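Cruciferin (Brassica napus, PDB 3KGL) probably serves as a seed storage protein of the 11S globulin family, laid down as a nutrient reservoir. Local coordinates at residues 341-346 and 404-409; 41-46 and 178-183; 74-79 and 147-152. One frame throughout, in Å; residues are numbered along the deposited sequence.

Interaction 1 (341-346 and 404-409); sequences NANANA and ANAQIN
Asn341 and Ile408 form an antiparallel non-hydrogen-bonded pair, CA to CA 4.8 Å, and next to it Ala342 N donates to Gln407 O over 2.9 Å, almost linearly at 177°, with the nitrogen nearly on the extension of the carbonyl bond. Beyond this point 341-346 turns away as the loop joining strands 334-341 and 346-352 of the second cupin domain, and the side-chain amide of Asn343 takes over the pairing. Its OD1 accepts from Gln407 N at 3.0 Å, a nearly straight bond with the donor a little off the amide carbonyl plane. Its ND2 gives to Asn405 O at 3.2 Å, more bent but in the plane of that carbonyl. CG of Asn343 sits between backbone N and carbonyl carbon (chi1 59°), which swings the amide toward 404-409 although CB does not point straight at it. An alanine here removes the amide that both Gln407 N and Asn405 O bond to, and would probably leave residues 405-407 less firmly fixed against the loop.

Packing is light. The Asn341 side chain runs alongside that of Ile408, OD1 to CG2 3.9 Å, while OD1 is hydrogen-bonded to Lys401. Ala342 CB touches both Gln407 CB and Asn409 ND2 (3.8 Å to the latter), and Ala344 CB meets Ala406 CB at 4.4 Å. A second subunit packs against the same place, with its Pro81 on Gln407 and Asn409. By using both its donor and its acceptor, one carboxamide stands in for a peptide group and carries the pairing past the end of the strand.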
loop_
_atom_site.group_PDB
_atom_site.type_symbol
_atom_site.label_atom_id
_atom_site.label_comp_id
_atom_site.label_asym_id
_atom_site.label_seq_id
_atom_site.Cartn_x
_atom_site.Cartn_y
_atom_site.Cartn_z
ATOM N N ASN A 341 -12.785 8.956 13.393
ATOM C CA ASN A 341 -11.560 8.176 13.413
ATOM C C ASN A 341 -10.468 8.881 12.619
ATOM O O ASN A 341 -10.669 9.255 11.463
ATOM C CB ASN A 341 -11.816 6.754 12.921
ATOM C CG ASN A 341 -12.730 5.985 13.851
ATOM O OD1 ASN A 341 -12.877 6.359 15.008
ATOM N ND2 ASN A 341 -13.355 4.921 13.355
ATOM N N ALA A 342 -9.321 9.079 13.262
ATOM C CA ALA A 342 -8.241 9.880 12.701
ATOM C C ALA A 342 -7.508 9.175 11.575
ATOM O O ALA A 342 -6.960 9.832 10.686
ATOM C CB ALA A 342 -7.273 10.269 13.779
ATOM N N ASN A 343 -7.506 7.841 11.607
ATOM C CA ASN A 343 -6.656 7.057 10.703
ATOM C C ASN A 343 -7.253 5.743 10.226
ATOM O O ASN A 343 -6.541 4.893 9.688
ATOM C CB ASN A 343 -5.288 6.784 11.342
ATOM C CG ASN A 343 -5.385 6.010 12.671
ATOM O OD1 ASN A 343 -6.421 5.999 13.346
ATOM N ND2 ASN A 343 -4.280 5.372 13.053
ATOM N N ALA A 344 -8.558 5.576 10.411
ATOM C CA ALA A 344 -9.208 4.332 10.012
ATOM C C ALA A 344 -10.594 4.529 9.423
ATOM O O ALA A 344 -11.307 5.487 9.727
ATOM C CB ALA A 344 -9.281 3.381 11.186
ATOM N N ASN A 345 -10.976 3.595 8.569
ATOM C CA ASN A 345 -12.357 3.502 8.162
ATOM C C ASN A 345 -13.028 2.517 9.080
ATOM O O ASN A 345 -12.440 1.505 9.434
ATOM C CB ASN A 345 -12.450 3.046 6.721
ATOM C CG ASN A 345 -12.047 4.125 5.766
ATOM O OD1 ASN A 345 -11.831 5.274 6.170
ATOM N ND2 ASN A 345 -11.935 3.774 4.493
ATOM N N ALA A 346 -14.248 2.824 9.495
ATOM C CA ALA A 346 -14.968 1.946 10.401
ATOM C C ALA A 346 -16.096 1.240 9.675
ATOM O O ALA A 346 -16.526 1.662 8.602
ATOM C CB ALA A 346 -15.511 2.735 11.582
ATOM N N ALA A 404 -4.486 -1.177 12.297
ATOM C CA ALA A 404 -4.068 -2.029 13.406
ATOM C C ALA A 404 -4.306 -1.351 14.762
ATOM O O ALA A 404 -4.777 -1.989 15.709
ATOM C CB ALA A 404 -2.611 -2.431 13.250
ATOM N N ASN A 405 -3.972 -0.062 14.845
ATOM C CA ASN A 405 -4.273 0.751 16.026
ATOM C C ASN A 405 -5.068 2.020 15.679
ATOM O O ASN A 405 -4.535 2.949 15.073
ATOM C CB ASN A 405 -2.989 1.103 16.786
ATOM C CG ASN A 405 -3.259 1.921 18.049
ATOM O OD1 ASN A 405 -3.898 2.975 18.001
ATOM N ND2 ASN A 405 -2.768 1.436 19.184
ATOM N N ALA A 406 -6.340 2.064 16.069
ATOM C CA ALA A 406 -7.201 3.188 15.696
ATOM C C ALA A 406 -7.171 4.330 16.706
ATOM O O ALA A 406 -7.234 4.103 17.910
ATOM C CB ALA A 406 -8.621 2.717 15.490
ATOM N N GLN A 407 -7.078 5.556 16.206
ATOM C CA GLN A 407 -7.169 6.744 17.047
ATOM C C GLN A 407 -8.553 7.407 16.952
ATOM O O GLN A 407 -8.909 7.969 15.920
ATOM C CB GLN A 407 -6.088 7.759 16.653
ATOM C CG GLN A 407 -5.778 8.821 17.717
ATOM C CD GLN A 407 -4.786 8.341 18.781
ATOM O OE1 GLN A 407 -4.069 7.358 18.584
ATOM N NE2 GLN A 407 -4.738 9.046 19.913
ATOM N N ILE A 408 -9.329 7.350 18.028
ATOM C CA ILE A 408 -10.585 8.092 18.087
ATOM C C ILE A 408 -10.337 9.528 18.596
ATOM O O ILE A 408 -9.564 9.744 19.526
ATOM C CB ILE A 408 -11.615 7.386 19.000
ATOM C CG1 ILE A 408 -11.501 5.874 18.871
ATOM C CG2 ILE A 408 -13.035 7.809 18.665
ATOM C CD1 ILE A 408 -12.716 5.133 19.375
ATOM N N ASN A 409 -10.977 10.502 17.956
ATOM C CA ASN A 409 -10.945 11.899 18.379
ATOM C C ASN A 409 -12.349 12.373 18.723
ATOM O O ASN A 409 -13.258 12.266 17.913
ATOM C CB ASN A 409 -10.349 12.778 17.279
ATOM C CG ASN A 409 -8.826 12.662 17.199
ATOM O OD1 ASN A 409 -8.187 12.183 18.135
ATOM N ND2 ASN A 409 -8.244 13.103 16.082
#

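Interaction 2 (41-46 and 178-183); sequences SGVSFV and VLDLAS
Val43, Ser44 and Phe45 pair with Asp180, Leu179 and Val178 in a buried antiparallel strand contact, inside the sheet where strand 43-50 lies next to strand 173-180. The short strand axes approach to 4.7 Å at 156°. Ser44 and Leu179 are the hydrogen-bonded pair: Ser44 N to Leu179 O is 3.1 Å and Leu179 N to Ser44 O is 3.0 Å. On the face carrying Val43, Phe45 and Val178, the two valines cross obliquely, Val178 CG2 meeting Val43 CB at 3.8 Å. CG2 of Val178 reaches that place by standing anti to its backbone nitrogen, while CD1 of Phe45 touches Val178 CB at 4.3 Å. This sheet belongs to the N-terminal cupin barrel, and the same face reaches the other cupin domain, where Val43 and Phe45 touch Val347. On the other face, Leu181 CD2 lies 3.8 Å from Ser44 CB. Gly42 ends the preceding helix in a Schellman motif with positive phi (64°); a side chain here would run into Ala182 CB. Gly42 O accepts from both Leu181 N and Ala182 N, each at 3.1 Å and from one face of its plane, while Asp180 OD1 takes Ser183 N in an Asx motif, met from above the carboxylate plane.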
loop_
_atom_site.group_PDB
_atom_site.type_symbol
_atom_site.label_atom_id
_atom_site.label_comp_id
_atom_site.label_asym_id
_atom_site.label_seq_id
_atom_site.Cartn_x
_atom_site.Cartn_y
_atom_site.Cartn_z
ATOM N N SER A 41 -15.187 2.640 2.273
ATOM C CA SER A 41 -14.505 2.060 3.427
ATOM C C SER A 41 -13.509 0.981 3.030
ATOM O O SER A 41 -12.696 0.549 3.838
ATOM C CB SER A 41 -15.520 1.506 4.428
ATOM O OG SER A 41 -15.885 2.505 5.369
ATOM N N GLY A 42 -13.582 0.544 1.782
ATOM C CA GLY A 42 -12.673 -0.459 1.271
ATOM C C GLY A 42 -12.772 -1.819 1.931
ATOM O O GLY A 42 -11.762 -2.506 2.080
ATOM N N VAL A 43 -13.981 -2.225 2.315
ATOM C CA VAL A 43 -14.179 -3.550 2.902
ATOM C C VAL A 43 -15.473 -4.220 2.454
ATOM O O VAL A 43 -16.371 -3.577 1.924
ATOM C CB VAL A 43 -14.182 -3.506 4.446
ATOM C CG1 VAL A 43 -12.859 -2.973 4.974
ATOM C CG2 VAL A 43 -15.360 -2.683 4.955
ATOM N N SER A 44 -15.548 -5.528 2.670
ATOM C CA SER A 44 -16.795 -6.261 2.553
ATOM C C SER A 44 -17.117 -6.824 3.934
ATOM O O SER A 44 -16.289 -6.782 4.853
ATOM C CB SER A 44 -16.654 -7.393 1.540
ATOM O OG SER A 44 -17.854 -8.128 1.395
ATOM N N PHE A 45 -18.325 -7.349 4.083
ATOM C CA PHE A 45 -18.777 -7.867 5.368
ATOM C C PHE A 45 -19.586 -9.132 5.086
ATOM O O PHE A 45 -20.130 -9.283 3.997
ATOM C CB PHE A 45 -19.619 -6.804 6.075
ATOM C CG PHE A 45 -19.743 -6.992 7.562
ATOM C CD1 PHE A 45 -18.756 -6.540 8.415
ATOM C CD2 PHE A 45 -20.870 -7.585 8.113
ATOM C CE1 PHE A 45 -18.878 -6.706 9.783
ATOM C CE2 PHE A 45 -20.992 -7.743 9.492
ATOM C CZ PHE A 45 -20.000 -7.305 10.316
ATOM N N VAL A 46 -19.632 -10.054 6.041
ATOM C CA VAL A 46 -20.347 -11.312 5.850
ATOM C C VAL A 46 -20.778 -11.842 7.192
ATOM O O VAL A 46 -20.143 -11.566 8.202
ATOM C CB VAL A 46 -19.474 -12.385 5.163
ATOM C CG1 VAL A 46 -18.199 -12.595 5.940
ATOM C CG2 VAL A 46 -20.236 -13.699 5.028
ATOM N N VAL A 178 -15.381 -9.094 8.964
ATOM C CA VAL A 178 -14.968 -8.085 7.988
ATOM C C VAL A 178 -13.847 -8.638 7.112
ATOM O O VAL A 178 -12.980 -9.364 7.587
ATOM C CB VAL A 178 -14.500 -6.755 8.642
ATOM C CG1 VAL A 178 -13.211 -6.955 9.377
ATOM C CG2 VAL A 178 -14.320 -5.664 7.579
ATOM N N LEU A 179 -13.879 -8.307 5.826
ATOM C CA LEU A 179 -12.786 -8.648 4.932
ATOM C C LEU A 179 -12.178 -7.347 4.421
ATOM O O LEU A 179 -12.894 -6.503 3.884
ATOM C CB LEU A 179 -13.291 -9.516 3.783
ATOM C CG LEU A 179 -14.066 -10.771 4.199
ATOM C CD1 LEU A 179 -14.894 -11.284 3.051
ATOM C CD2 LEU A 179 -13.159 -11.875 4.699
ATOM N N ASP A 180 -10.866 -7.186 4.605
ATOM C CA ASP A 180 -10.147 -5.949 4.256
ATOM C C ASP A 180 -9.687 -5.979 2.804
ATOM O O ASP A 180 -8.678 -6.594 2.482
ATOM C CB ASP A 180 -8.942 -5.753 5.192
ATOM C CG ASP A 180 -8.281 -4.387 5.037
ATOM O OD1 ASP A 180 -8.671 -3.636 4.119
ATOM O OD2 ASP A 180 -7.359 -4.076 5.837
ATOM N N LEU A 181 -10.441 -5.318 1.934
ATOM C CA LEU A 181 -10.227 -5.411 0.497
ATOM C C LEU A 181 -9.134 -4.472 0.023
ATOM O O LEU A 181 -8.341 -4.820 -0.851
ATOM C CB LEU A 181 -11.526 -5.123 -0.252
ATOM C CG LEU A 181 -12.385 -6.351 -0.575
ATOM C CD1 LEU A 181 -12.147 -7.489 0.411
ATOM C CD2 LEU A 181 -13.858 -5.993 -0.649
ATOM N N ALA A 182 -9.098 -3.281 0.607
ATOM C CA ALA A 182 -8.116 -2.274 0.243
ATOM C C ALA A 182 -6.700 -2.684 0.646
ATOM O O ALA A 182 -5.745 -2.432 -0.093
ATOM C CB ALA A 182 -8.479 -0.962 0.873
ATOM N N SER A 183 -6.574 -3.325 1.810
ATOM C CA SER A 183 -5.267 -3.674 2.387
ATOM C C SER A 183 -4.235 -4.169 1.372
ATOM O O SER A 183 -4.562 -4.841 0.389
ATOM C CB SER A 183 -5.426 -4.693 3.520
ATOM O OG SER A 183 -4.173 -5.121 4.022
#

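Interaction 3 (74-79 and 147-152); sequences GLMGRV and EHIRTG
Gly74 and Met76 make the hydrogen-bonded pairs with Ile149 and Glu147 of this antiparallel ladder between strands 73-79 and 141-150 of the N-terminal cupin domain, in which Gly74 N to Ile149 O is 2.8 Å and Met76 N to Glu147 O is 2.9 Å. Leu75 and His148 form the non-hydrogen-bonded pair between them and point to one face of the sheet; Met76, Glu147 and Ile149 share the other.

On the latter face the side chains of Met76 and Glu147 run side by side. CG of Met76 stands anti to the backbone N and the chain bends at its last torsion (chi3 66°), turning CE back toward residues 147-149, where it touches Ile149 CG2 at 4.0 Å and lies 3.9 Å from Glu147 OE2. Ile149 presents that methyl because its CG1 fills the position between backbone N and carbonyl carbon (chi1 51°). Phe165 of strand 162-166 packs on both Met76 and Ile149.

Leu75 and His148 cross at about a right angle, with Leu75 CD2 4.0 Å from His148 CD2, in plane at the ring edge.

Two residues on from Met76, Arg78 bends back to Glu147 in a salt bridge, NH2 to OE1 3.2 Å. The carboxylate and guanidinium planes are 73° apart, with Glu147 OE1 over one face of the guanidinium, offset toward its rim. The second link, Arg78 NH1 to Glu147 OE2, is a weak hydrogen bond, also 3.2 Å, and OE2 has its stronger polar partner in Thr288 OG1. The bridge is thus poorly aligned for directional hydrogen bonding, so its attraction is probably mainly electrostatic, with Thr288 helping to fix where the carboxylate lies.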
loop_
_atom_site.group_PDB
_atom_site.type_symbol
_atom_site.label_atom_id
_atom_site.label_comp_id
_atom_site.label_asym_id
_atom_site.label_seq_id
_atom_site.Cartn_x
_atom_site.Cartn_y
_atom_site.Cartn_z
ATOM N N GLY A 74 -19.376 -22.495 20.007
ATOM C CA GLY A 74 -18.947 -23.617 19.192
ATOM C C GLY A 74 -17.451 -23.874 19.139
ATOM O O GLY A 74 -16.700 -23.449 20.013
ATOM N N LEU A 75 -17.026 -24.584 18.097
ATOM C CA LEU A 75 -15.628 -24.947 17.905
ATOM C C LEU A 75 -15.046 -24.224 16.688
ATOM O O LEU A 75 -15.771 -23.909 15.746
ATOM C CB LEU A 75 -15.500 -26.472 17.744
ATOM C CG LEU A 75 -15.971 -27.278 18.962
ATOM C CD1 LEU A 75 -15.858 -28.764 18.745
ATOM C CD2 LEU A 75 -15.164 -26.877 20.170
ATOM N N MET A 76 -13.744 -23.951 16.721
ATOM C CA MET A 76 -13.040 -23.398 15.567
ATOM C C MET A 76 -11.674 -24.028 15.335
ATOM O O MET A 76 -10.973 -24.390 16.267
ATOM C CB MET A 76 -12.853 -21.898 15.699
ATOM C CG MET A 76 -11.734 -21.392 14.823
ATOM S SD MET A 76 -11.405 -19.655 15.086
ATOM C CE MET A 76 -10.799 -19.685 16.769
ATOM N N GLY A 77 -11.302 -24.136 14.070
ATOM C CA GLY A 77 -10.024 -24.688 13.693
ATOM C C GLY A 77 -9.328 -23.787 12.696
ATOM O O GLY A 77 -9.864 -23.460 11.639
ATOM N N ARG A 78 -8.123 -23.371 13.052
ATOM C CA ARG A 78 -7.273 -22.604 12.165
ATOM C C ARG A 78 -6.244 -23.617 11.702
ATOM O O ARG A 78 -5.974 -24.589 12.407
ATOM C CB ARG A 78 -6.587 -21.487 12.959
ATOM C CG ARG A 78 -6.703 -20.065 12.392
ATOM C CD ARG A 78 -6.673 -19.027 13.525
ATOM N NE ARG A 78 -5.806 -19.485 14.608
ATOM C CZ ARG A 78 -6.049 -19.296 15.900
ATOM N NH1 ARG A 78 -7.143 -18.653 16.282
ATOM N NH2 ARG A 78 -5.202 -19.758 16.813
ATOM N N VAL A 79 -5.678 -23.408 10.518
ATOM C CA VAL A 79 -4.573 -24.232 10.040
ATOM C C VAL A 79 -3.587 -23.345 9.315
ATOM O O VAL A 79 -3.895 -22.813 8.249
ATOM C CB VAL A 79 -5.035 -25.318 9.054
ATOM C CG1 VAL A 79 -3.833 -26.097 8.538
ATOM C CG2 VAL A 79 -6.041 -26.245 9.707
ATOM N N GLU A 147 -10.011 -24.851 18.915
ATOM C CA GLU A 147 -10.395 -23.950 19.992
ATOM C C GLU A 147 -11.912 -23.984 20.236
ATOM O O GLU A 147 -12.675 -24.399 19.363
ATOM C CB GLU A 147 -9.931 -22.524 19.666
ATOM C CG GLU A 147 -8.427 -22.298 19.819
ATOM C CD GLU A 147 -7.855 -21.331 18.782
ATOM O OE1 GLU A 147 -7.505 -21.784 17.665
ATOM O OE2 GLU A 147 -7.734 -20.122 19.092
ATOM N N HIS A 148 -12.338 -23.585 21.437
ATOM C CA HIS A 148 -13.752 -23.363 21.713
ATOM C C HIS A 148 -14.010 -21.872 21.613
ATOM O O HIS A 148 -13.169 -21.060 22.010
ATOM C CB HIS A 148 -14.153 -23.867 23.100
ATOM C CG HIS A 148 -15.623 -23.750 23.384
ATOM N ND1 HIS A 148 -16.152 -22.767 24.193
ATOM C CD2 HIS A 148 -16.673 -24.501 22.966
ATOM C CE1 HIS A 148 -17.465 -22.913 24.257
ATOM N NE2 HIS A 148 -17.806 -23.957 23.520
ATOM N N ILE A 149 -15.167 -21.517 21.070
ATOM C CA ILE A 149 -15.547 -20.120 20.925
ATOM C C ILE A 149 -16.926 -19.862 21.521
ATOM O O ILE A 149 -17.823 -20.709 21.440
ATOM C CB ILE A 149 -15.533 -19.677 19.453
ATOM C CG1 ILE A 149 -16.340 -20.651 18.596
ATOM C CG2 ILE A 149 -14.113 -19.591 18.943
ATOM C CD1 ILE A 149 -16.534 -20.186 17.187
ATOM N N ARG A 150 -17.071 -18.691 22.134
ATOM C CA ARG A 150 -18.323 -18.266 22.750
ATOM C C ARG A 150 -18.554 -16.831 22.348
ATOM O O ARG A 150 -17.652 -16.186 21.832
ATOM C CB ARG A 150 -18.245 -18.351 24.281
ATOM C CG ARG A 150 -16.944 -17.818 24.867
ATOM C CD ARG A 150 -17.150 -17.073 26.179
ATOM N NE ARG A 150 -15.866 -16.614 26.704
ATOM C CZ ARG A 150 -15.694 -15.547 27.479
ATOM N NH1 ARG A 150 -16.738 -14.807 27.848
ATOM N NH2 ARG A 150 -14.465 -15.208 27.876
ATOM N N THR A 151 -19.749 -16.320 22.616
ATOM C CA THR A 151 -20.096 -14.958 22.228
ATOM C C THR A 151 -19.091 -13.925 22.748
ATOM O O THR A 151 -18.683 -13.963 23.906
ATOM C CB THR A 151 -21.531 -14.615 22.645
ATOM O OG1 THR A 151 -22.446 -15.366 21.829
ATOM C CG2 THR A 151 -21.807 -13.138 22.474
ATOM N N GLY A 152 -18.672 -13.024 21.865
ATOM C CA GLY A 152 -17.740 -11.977 22.229
ATOM C C GLY A 152 -16.311 -12.253 21.795
ATOM O O GLY A 152 -15.471 -11.347 21.778
#

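Overall arrangement
Interaction 2 is the buried one, near the middle of the chain; interactions 1 and 3 are partly buried, lie on opposite sides of the chain's centre and have centres about 27 Å apart. Interactions 2 and 3 both belong to the N-terminal cupin range, but in different sheets, with interaction 3 nested in the loop that interaction 2 closes; interaction 1 is in the second cupin range. Interactions 1 and 2 nevertheless touch across the two domains, Asn345 against Ser41. Chemistry follows place: interaction 2 relies on backbone bonds and aliphatic packing, interaction 1 on a side-chain amide continuing a short strand, and interaction 3 adds a charged pair to a regular ladder.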